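Long-range contacts in tailspike protein (Siphovirus 9NA, PDB 3RIQ), which probably recognises the lipopolysaccharide receptor on Salmonella and cleaves it as an endorhamnosidase, through a right-handed beta-helical receptor-binding domain: residues A[37-42]-A[62-67]; A[83-88]-A[144-149]; A[346-351]-A[373-378]. All blocks are in the same frame, centred on the assembly; numbering follows the deposited sequence.

Contact 1. Residues A[37-42]-A[62-67]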
# COMPACT_ATOMS: atom_id res chain seq x y z
N ASP A 37 24.22 -20.21 28.88
CA ASP A 37 23.68 -21.58 28.87
C ASP A 37 22.82 -21.93 30.09
O ASP A 37 22.27 -23.01 30.13
CB ASP A 37 24.81 -22.61 28.67
CG ASP A 37 25.87 -22.56 29.77
OD1 ASP A 37 26.07 -21.50 30.41
OD2 ASP A 37 26.54 -23.61 29.96
N ILE A 38 22.73 -21.03 31.07
CA ILE A 38 21.90 -21.25 32.25
C ILE A 38 21.28 -19.92 32.64
O ILE A 38 21.82 -18.85 32.33
CB ILE A 38 22.67 -21.89 33.45
CG1 ILE A 38 23.88 -21.04 33.86
CG2 ILE A 38 23.06 -23.36 33.15
CD1 ILE A 38 24.44 -21.43 35.21
N ASP A 39 20.10 -19.98 33.25
CA ASP A 39 19.42 -18.74 33.66
C ASP A 39 20.32 -17.97 34.64
O ASP A 39 21.04 -18.57 35.45
CB ASP A 39 18.10 -19.05 34.36
CG ASP A 39 17.00 -19.47 33.43
OD1 ASP A 39 17.10 -19.33 32.19
OD2 ASP A 39 16.00 -19.98 33.97
N TYR A 40 20.29 -16.65 34.55
CA TYR A 40 21.14 -15.80 35.34
C TYR A 40 20.30 -14.83 36.16
O TYR A 40 19.53 -14.04 35.60
CB TYR A 40 22.08 -15.01 34.43
CG TYR A 40 23.08 -14.21 35.20
CD1 TYR A 40 24.11 -14.84 35.90
CD2 TYR A 40 22.97 -12.83 35.29
CE1 TYR A 40 25.02 -14.11 36.64
CE2 TYR A 40 23.89 -12.08 36.01
CZ TYR A 40 24.92 -12.74 36.68
OH TYR A 40 25.87 -12.06 37.39
N ASN A 41 20.46 -14.90 37.48
CA ASN A 41 19.74 -14.03 38.40
C ASN A 41 20.58 -12.82 38.72
O ASN A 41 21.57 -12.90 39.49
CB ASN A 41 19.41 -14.83 39.67
CG ASN A 41 18.37 -15.89 39.41
OD1 ASN A 41 18.66 -17.08 39.37
ND2 ASN A 41 17.15 -15.45 39.24
N PHE A 42 20.23 -11.69 38.10
CA PHE A 42 20.98 -10.43 38.31
C PHE A 42 20.39 -9.61 39.41
O PHE A 42 19.22 -9.79 39.78
CB PHE A 42 21.10 -9.62 36.99
CG PHE A 42 19.82 -8.98 36.52
CD1 PHE A 42 19.46 -7.69 36.97
CD2 PHE A 42 19.00 -9.62 35.60
CE1 PHE A 42 18.28 -7.05 36.54
CE2 PHE A 42 17.82 -8.99 35.14
CZ PHE A 42 17.46 -7.71 35.61
N LYS A 62 17.68 -17.23 30.29
CA LYS A 62 17.13 -15.91 30.57
C LYS A 62 17.96 -15.11 31.55
O LYS A 62 18.65 -15.69 32.40
CB LYS A 62 15.73 -16.06 31.20
CG LYS A 62 14.77 -16.85 30.32
CD LYS A 62 13.40 -16.89 30.95
CE LYS A 62 12.43 -17.64 30.05
NZ LYS A 62 12.78 -19.09 29.95
N PHE A 63 17.88 -13.78 31.43
CA PHE A 63 18.34 -12.87 32.49
C PHE A 63 17.14 -12.51 33.39
O PHE A 63 16.18 -11.88 32.91
CB PHE A 63 18.93 -11.61 31.89
CG PHE A 63 20.09 -11.86 30.96
CD1 PHE A 63 21.27 -12.50 31.42
CD2 PHE A 63 20.00 -11.50 29.62
CE1 PHE A 63 22.37 -12.73 30.55
CE2 PHE A 63 21.08 -11.75 28.73
CZ PHE A 63 22.27 -12.36 29.20
N ILE A 64 17.22 -12.89 34.67
CA ILE A 64 16.09 -12.78 35.58
C ILE A 64 16.40 -11.80 36.70
O ILE A 64 17.42 -11.95 37.37
CB ILE A 64 15.75 -14.16 36.20
CG1 ILE A 64 15.45 -15.19 35.12
CG2 ILE A 64 14.59 -14.05 37.24
CD1 ILE A 64 15.45 -16.66 35.63
N GLY A 65 15.55 -10.79 36.91
CA GLY A 65 15.81 -9.84 38.00
C GLY A 65 14.69 -8.84 38.10
O GLY A 65 13.88 -8.73 37.19
N ASP A 66 14.68 -8.10 39.21
CA ASP A 66 13.87 -6.89 39.34
C ASP A 66 14.80 -5.70 39.28
O ASP A 66 15.72 -5.59 40.10
CB ASP A 66 13.17 -6.87 40.70
CG ASP A 66 12.17 -7.97 40.87
OD1 ASP A 66 11.53 -8.40 39.88
OD2 ASP A 66 12.03 -8.41 42.02
N GLY A 67 14.59 -4.80 38.33
CA GLY A 67 15.46 -3.64 38.17
C GLY A 67 16.32 -3.74 36.91
O GLY A 67 15.93 -4.36 35.91
O HOH W 1 15.61 -20.94 30.52
O HOH W 2 13.47 -19.79 32.87
O HOH W 3 16.88 -8.82 41.05
O HOH W 4 17.41 -12.11 40.37
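Tyr40 lies level with Phe63, and Asn41 with Ile64, in a short parallel pairing of 37-42 with 62-67. Tyr40 N donates to Lys62 O (2.9 Å), Ile64 N to Tyr40 O (2.7 Å) and Phe42 N to Ile64 O (2.9 Å), a short ladder joining successive coils of the right-handed beta-helix. Just before it, Asp39 imitates a strand carbonyl: its OD1 takes the amide N of Lys62 at 2.9 Å, from the anti side and 32° out of the carboxylate plane. Lys62 runs alongside in the same direction, yet its NZ is linked to the carboxylate through two waters, one of these links weak, and not by a direct salt bridge. Asn41 and Ile64 lie side by side on the more exposed face, the amide ND2 against the CG2 methyl, while Tyr40 and Phe63 put their rings on the buried face.

Phe42 reaches across to 62-67. From CB, CG is held between the backbone N and the carbonyl carbon (chi1 71°), which swings the ring over towards that segment. CD2 then approaches Ile64 O (3.3 Å), CE2 comes to Gly65 N (3.4 Å), CE1, on the other side of the ring, meets Gly67 O near the ring plane (3.6 Å), and CZ, at the tip, lies against Gly65 CA. That CA sits over one face, 3.7 Å from the Phe42 ring centroid, in a CH-pi contact. Glycine suits this place because a CB on residue 65 would collide with Phe42 CZ, whereas the bare CA can come down over the ring face; Gly67 adopts a positive phi of 109°, which glycine takes readily.

On its other side, strand 63-65 pairs in parallel with strand 79-87, whose Met85 packs against both Phe42 and Phe63, while the Tyr40 hydroxyl is hydrogen-bonded to Glu46 and to the backbone N of Leu23.

Contact 2. Residues A[83-88]-A[144-149]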
# COMPACT_ATOMS: atom_id res chain seq x y z
N PRO A 83 18.30 -12.73 23.38
CA PRO A 83 18.23 -12.53 24.82
C PRO A 83 16.79 -12.50 25.30
O PRO A 83 15.87 -12.29 24.52
CB PRO A 83 18.83 -11.14 25.00
CG PRO A 83 18.49 -10.44 23.70
CD PRO A 83 18.64 -11.48 22.67
N HIS A 84 16.62 -12.75 26.60
CA HIS A 84 15.30 -12.74 27.23
C HIS A 84 15.37 -12.10 28.62
O HIS A 84 16.02 -12.64 29.50
CB HIS A 84 14.77 -14.18 27.35
CG HIS A 84 13.33 -14.27 27.78
ND1 HIS A 84 12.43 -15.10 27.15
CD2 HIS A 84 12.64 -13.68 28.79
CE1 HIS A 84 11.25 -15.00 27.74
NE2 HIS A 84 11.36 -14.16 28.75
N MET A 85 14.73 -10.96 28.78
CA MET A 85 14.65 -10.27 30.06
C MET A 85 13.38 -10.67 30.79
O MET A 85 12.29 -10.39 30.33
CB MET A 85 14.68 -8.75 29.86
CG MET A 85 15.90 -8.23 29.15
SD MET A 85 17.49 -8.77 29.78
CE MET A 85 17.41 -8.12 31.49
N HIS A 86 13.52 -11.32 31.94
CA HIS A 86 12.39 -11.84 32.71
C HIS A 86 12.34 -11.24 34.13
O HIS A 86 13.31 -11.31 34.86
CB HIS A 86 12.51 -13.36 32.78
CG HIS A 86 11.25 -14.09 33.16
ND1 HIS A 86 10.59 -13.89 34.36
CD2 HIS A 86 10.56 -15.08 32.51
CE1 HIS A 86 9.53 -14.68 34.42
NE2 HIS A 86 9.50 -15.43 33.32
N THR A 87 11.21 -10.68 34.52
CA THR A 87 11.05 -10.21 35.89
C THR A 87 11.33 -11.30 36.95
O THR A 87 11.10 -12.51 36.70
CB THR A 87 9.61 -9.62 36.06
OG1 THR A 87 9.54 -8.96 37.33
CG2 THR A 87 8.50 -10.72 35.97
N LYS A 88 11.80 -10.90 38.12
CA LYS A 88 11.91 -11.84 39.23
C LYS A 88 10.57 -11.92 39.99
O LYS A 88 9.99 -13.00 40.15
CB LYS A 88 13.09 -11.46 40.14
CG LYS A 88 13.17 -12.39 41.38
CD LYS A 88 14.45 -12.18 42.21
CE LYS A 88 14.58 -10.74 42.76
NZ LYS A 88 15.84 -10.50 43.62
N ALA A 144 9.40 -4.68 40.50
CA ALA A 144 9.32 -5.77 39.54
C ALA A 144 9.85 -5.23 38.21
O ALA A 144 10.08 -4.04 38.09
CB ALA A 144 7.84 -6.22 39.35
N GLY A 145 9.98 -6.12 37.23
CA GLY A 145 10.35 -5.73 35.86
C GLY A 145 11.84 -5.81 35.63
O GLY A 145 12.61 -5.35 36.48
N ALA A 146 12.25 -6.40 34.50
CA ALA A 146 13.66 -6.62 34.18
C ALA A 146 14.02 -5.78 32.95
O ALA A 146 13.51 -6.04 31.84
CB ALA A 146 13.88 -8.11 33.87
N THR A 147 14.94 -4.83 33.14
CA THR A 147 15.41 -3.98 32.04
C THR A 147 16.89 -4.18 31.79
O THR A 147 17.72 -4.08 32.73
CB THR A 147 15.13 -2.49 32.39
OG1 THR A 147 13.73 -2.34 32.66
CG2 THR A 147 15.51 -1.56 31.24
N LEU A 148 17.23 -4.44 30.53
CA LEU A 148 18.63 -4.42 30.09
C LEU A 148 18.93 -2.99 29.65
O LEU A 148 18.24 -2.47 28.77
CB LEU A 148 18.82 -5.37 28.88
CG LEU A 148 20.31 -5.61 28.52
CD1 LEU A 148 21.04 -6.38 29.65
CD2 LEU A 148 20.43 -6.31 27.17
N ARG A 149 19.97 -2.38 30.22
CA ARG A 149 20.40 -1.05 29.80
C ARG A 149 21.77 -1.19 29.16
O ARG A 149 22.76 -1.52 29.85
CB ARG A 149 20.45 -0.10 30.99
CG ARG A 149 20.71 1.36 30.59
CD ARG A 149 20.76 2.29 31.77
NE ARG A 149 20.40 3.65 31.33
CZ ARG A 149 20.13 4.65 32.17
NH1 ARG A 149 20.29 4.47 33.49
NH2 ARG A 149 19.73 5.83 31.69
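Strands 84-87 and 146-149 run at 141° to each other and close to 6.0 Å between axes without forming a ladder, their backbones converging where Thr87 meets Gly145. There the amide N of Gly145 donates to Thr87 OG1 at 2.9 Å in a nearly straight bond. Threonine offers its hydroxyl here because OG1 stands opposite the backbone N about the first torsion (chi1 -170°); the same oxygen is also hydrogen-bonded to Thr89 O. Gly145 suits its place through its backbone: at a phi of 94° a CB would press on the carbonyl O of Ala144.

Ala146 comes next, its single methyl CB lying 3.4 Å from His86 O, a fit for a small residue where the two strands draw together. Each strand lies in a different parallel ladder of the beta-helix: 79-87 pairs with 63-65, and 146-151 with 67-72, so the contact spans an inner corner of the coil. The 55 residues between the two segments, which include short helices, leave and rejoin the coil at this corner.

Inside it, Met85 fills the angle between the strands. Its CB rests 3.6 Å from Ala146 O, and the flexible thioether then bends twice, so that SD meets Leu148 CB at 3.8 Å and CE turns back towards Leu148 N, also 3.8 Å away. The Met85 and Leu148 side chains cross at about a right angle, and Leu148 packs further on Leu69, Trp71 and Phe158. His86 points away from 144-149; its ND1 donates to Thr87 O at 2.8 Å, meeting a lone pair in the carbonyl plane with the oxygen close to the plane of the imidazole.

Contact 3. Residues A[346-351]-A[373-378]; sequences GMFDRG and QIVCEG
Gln373 O is gripped by two successive amides of the neighbouring segment 346-351, Gly346 N at 2.8 Å and, more weakly, Met347 N at 3.3 Å. This fork opens a parallel ladder between neighbouring coils of the right-handed beta-helix. Val375 N donates to Met347 O, Asp349 N to Val375 O, and Glu377 N to Asp349 O, keeping Phe348 level with Val375 and Asp349 with Cys376. Side chains of level residues thus line up from one coil to the next.

On one face Phe348 and Val375 point the same way. With CG anti to the backbone N (chi1 -162°), the Phe348 ring stands beside the valine, whose CG1 lies over one ring face, 3.8 Å from the Phe348 centroid and displaced towards the rim: a CH-pi contact suited to a branched aliphatic side chain. Glu377 crosses the far end of the ring. Its CG touches Phe348 CE2 at 3.6 Å, and its OE2 comes to CZ at the ring edge at 3.4 Å, where the weakly positive C-H rim probably favours a carboxylate oxygen. Trp326, one coil back, meets the Phe348 ring edge-to-face.

The other face carries Met347, Ile374 and Cys376 together with the buried Asp349. Met347 bends so that its CE reaches Ile374 CG2 and Cys376 SG, and Asp349 CB lies against the same sulfur. The Asp349 carboxylate is well supplied: OD2 is hydrogen-bonded by Trp327 NE1, Asn354 ND2 and Ser380 OG, whereas OD1 accepts Gly351 N at 2.8 Å in an Asx turn. Beyond the ladder a water bridges the strand ends, donating to Gly351 O and accepting from Gly378 N at 2.8 Å.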
# COMPACT_ATOMS: atom_id res chain seq x y z
N GLY A 346 -9.82 9.86 14.26
CA GLY A 346 -9.24 8.77 13.48
C GLY A 346 -7.84 9.05 12.94
O GLY A 346 -7.01 8.14 12.84
N MET A 347 -7.59 10.31 12.62
CA MET A 347 -6.32 10.79 12.04
C MET A 347 -6.24 12.26 12.42
O MET A 347 -7.23 12.99 12.27
CB MET A 347 -6.29 10.62 10.51
CG MET A 347 -4.92 10.92 9.88
SD MET A 347 -4.94 12.13 8.54
CE MET A 347 -4.78 13.70 9.40
N PHE A 348 -5.08 12.71 12.89
CA PHE A 348 -4.97 14.08 13.39
C PHE A 348 -3.59 14.65 13.01
O PHE A 348 -2.54 14.08 13.35
CB PHE A 348 -5.20 14.09 14.92
CG PHE A 348 -5.56 15.44 15.52
CD1 PHE A 348 -6.75 15.58 16.26
CD2 PHE A 348 -4.69 16.54 15.44
CE1 PHE A 348 -7.09 16.82 16.88
CE2 PHE A 348 -5.02 17.76 16.07
CZ PHE A 348 -6.22 17.90 16.78
N ASP A 349 -3.60 15.78 12.32
CA ASP A 349 -2.39 16.55 12.01
C ASP A 349 -2.39 17.81 12.87
O ASP A 349 -3.19 18.75 12.62
CB ASP A 349 -2.29 16.85 10.50
CG ASP A 349 -1.02 17.61 10.11
OD1 ASP A 349 -0.42 18.32 10.95
OD2 ASP A 349 -0.66 17.52 8.93
N ARG A 350 -1.53 17.81 13.89
CA ARG A 350 -1.45 18.90 14.85
C ARG A 350 -0.44 19.96 14.39
O ARG A 350 -0.27 21.02 15.04
CB ARG A 350 -1.07 18.35 16.25
CG ARG A 350 -0.81 19.43 17.28
CD ARG A 350 -1.92 19.67 18.23
NE ARG A 350 -1.45 18.98 19.40
CZ ARG A 350 -1.79 19.17 20.68
NH1 ARG A 350 -2.73 20.03 21.08
NH2 ARG A 350 -1.17 18.41 21.57
N GLY A 351 0.24 19.68 13.29
CA GLY A 351 1.25 20.59 12.74
C GLY A 351 0.72 21.39 11.56
O GLY A 351 -0.43 21.86 11.57
N GLN A 373 -13.73 12.93 12.50
CA GLN A 373 -13.04 11.74 12.01
C GLN A 373 -11.61 12.04 11.63
O GLN A 373 -10.72 11.32 12.03
CB GLN A 373 -13.78 11.11 10.81
CG GLN A 373 -15.24 10.77 11.13
CD GLN A 373 -15.40 9.55 11.99
OE1 GLN A 373 -14.90 8.48 11.65
NE2 GLN A 373 -16.12 9.69 13.09
N ILE A 374 -11.39 13.11 10.88
CA ILE A 374 -10.07 13.55 10.44
C ILE A 374 -9.97 15.03 10.77
O ILE A 374 -10.90 15.81 10.47
CB ILE A 374 -9.88 13.31 8.93
CG1 ILE A 374 -9.81 11.81 8.64
CG2 ILE A 374 -8.57 13.98 8.39
CD1 ILE A 374 -9.63 11.44 7.16
N VAL A 375 -8.88 15.41 11.42
CA VAL A 375 -8.60 16.81 11.77
C VAL A 375 -7.22 17.21 11.27
O VAL A 375 -6.25 16.45 11.47
CB VAL A 375 -8.61 17.03 13.31
CG1 VAL A 375 -8.15 18.45 13.65
CG2 VAL A 375 -10.02 16.75 13.89
N CYS A 376 -7.12 18.41 10.70
CA CYS A 376 -5.81 19.05 10.49
C CYS A 376 -5.93 20.46 11.03
O CYS A 376 -6.92 21.20 10.70
CB CYS A 376 -5.43 19.15 9.01
SG CYS A 376 -5.31 17.58 8.12
N GLU A 377 -4.93 20.85 11.81
CA GLU A 377 -4.93 22.14 12.48
C GLU A 377 -4.24 23.23 11.66
O GLU A 377 -4.43 24.43 11.92
CB GLU A 377 -4.29 22.03 13.89
CG GLU A 377 -5.03 21.14 14.84
CD GLU A 377 -6.02 21.86 15.71
OE1 GLU A 377 -6.37 23.02 15.39
OE2 GLU A 377 -6.43 21.27 16.73
N GLY A 378 -3.42 22.85 10.68
CA GLY A 378 -2.60 23.84 9.96
C GLY A 378 -2.86 23.75 8.48
O GLY A 378 -3.92 23.27 8.07
O HOH W 5 -2.28 20.50 9.60

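Contacts 1 and 2 adjoin, with centres 7 Å apart. Phe63 O lies 2.9 Å from His86 N and Gly67 N lies 2.8 Å from Gly145 O, both probable hydrogen bonds, so 62-67 belongs to both: it pairs with 37-42 in contact 1 and touches both segments of contact 2. Contact 3 belongs to much later coils of the same solenoid, its centre 45 Å from that of contact 1 and 38 Å from that of contact 2, with nearest atoms about 32 Å and 26 Å away. Contacts 1 and 3 are ladders between successive coils, contact 2 a corner. A glycerol, probably from the crystallisation liquor, is hydrogen-bonded to Arg149 of contact 2.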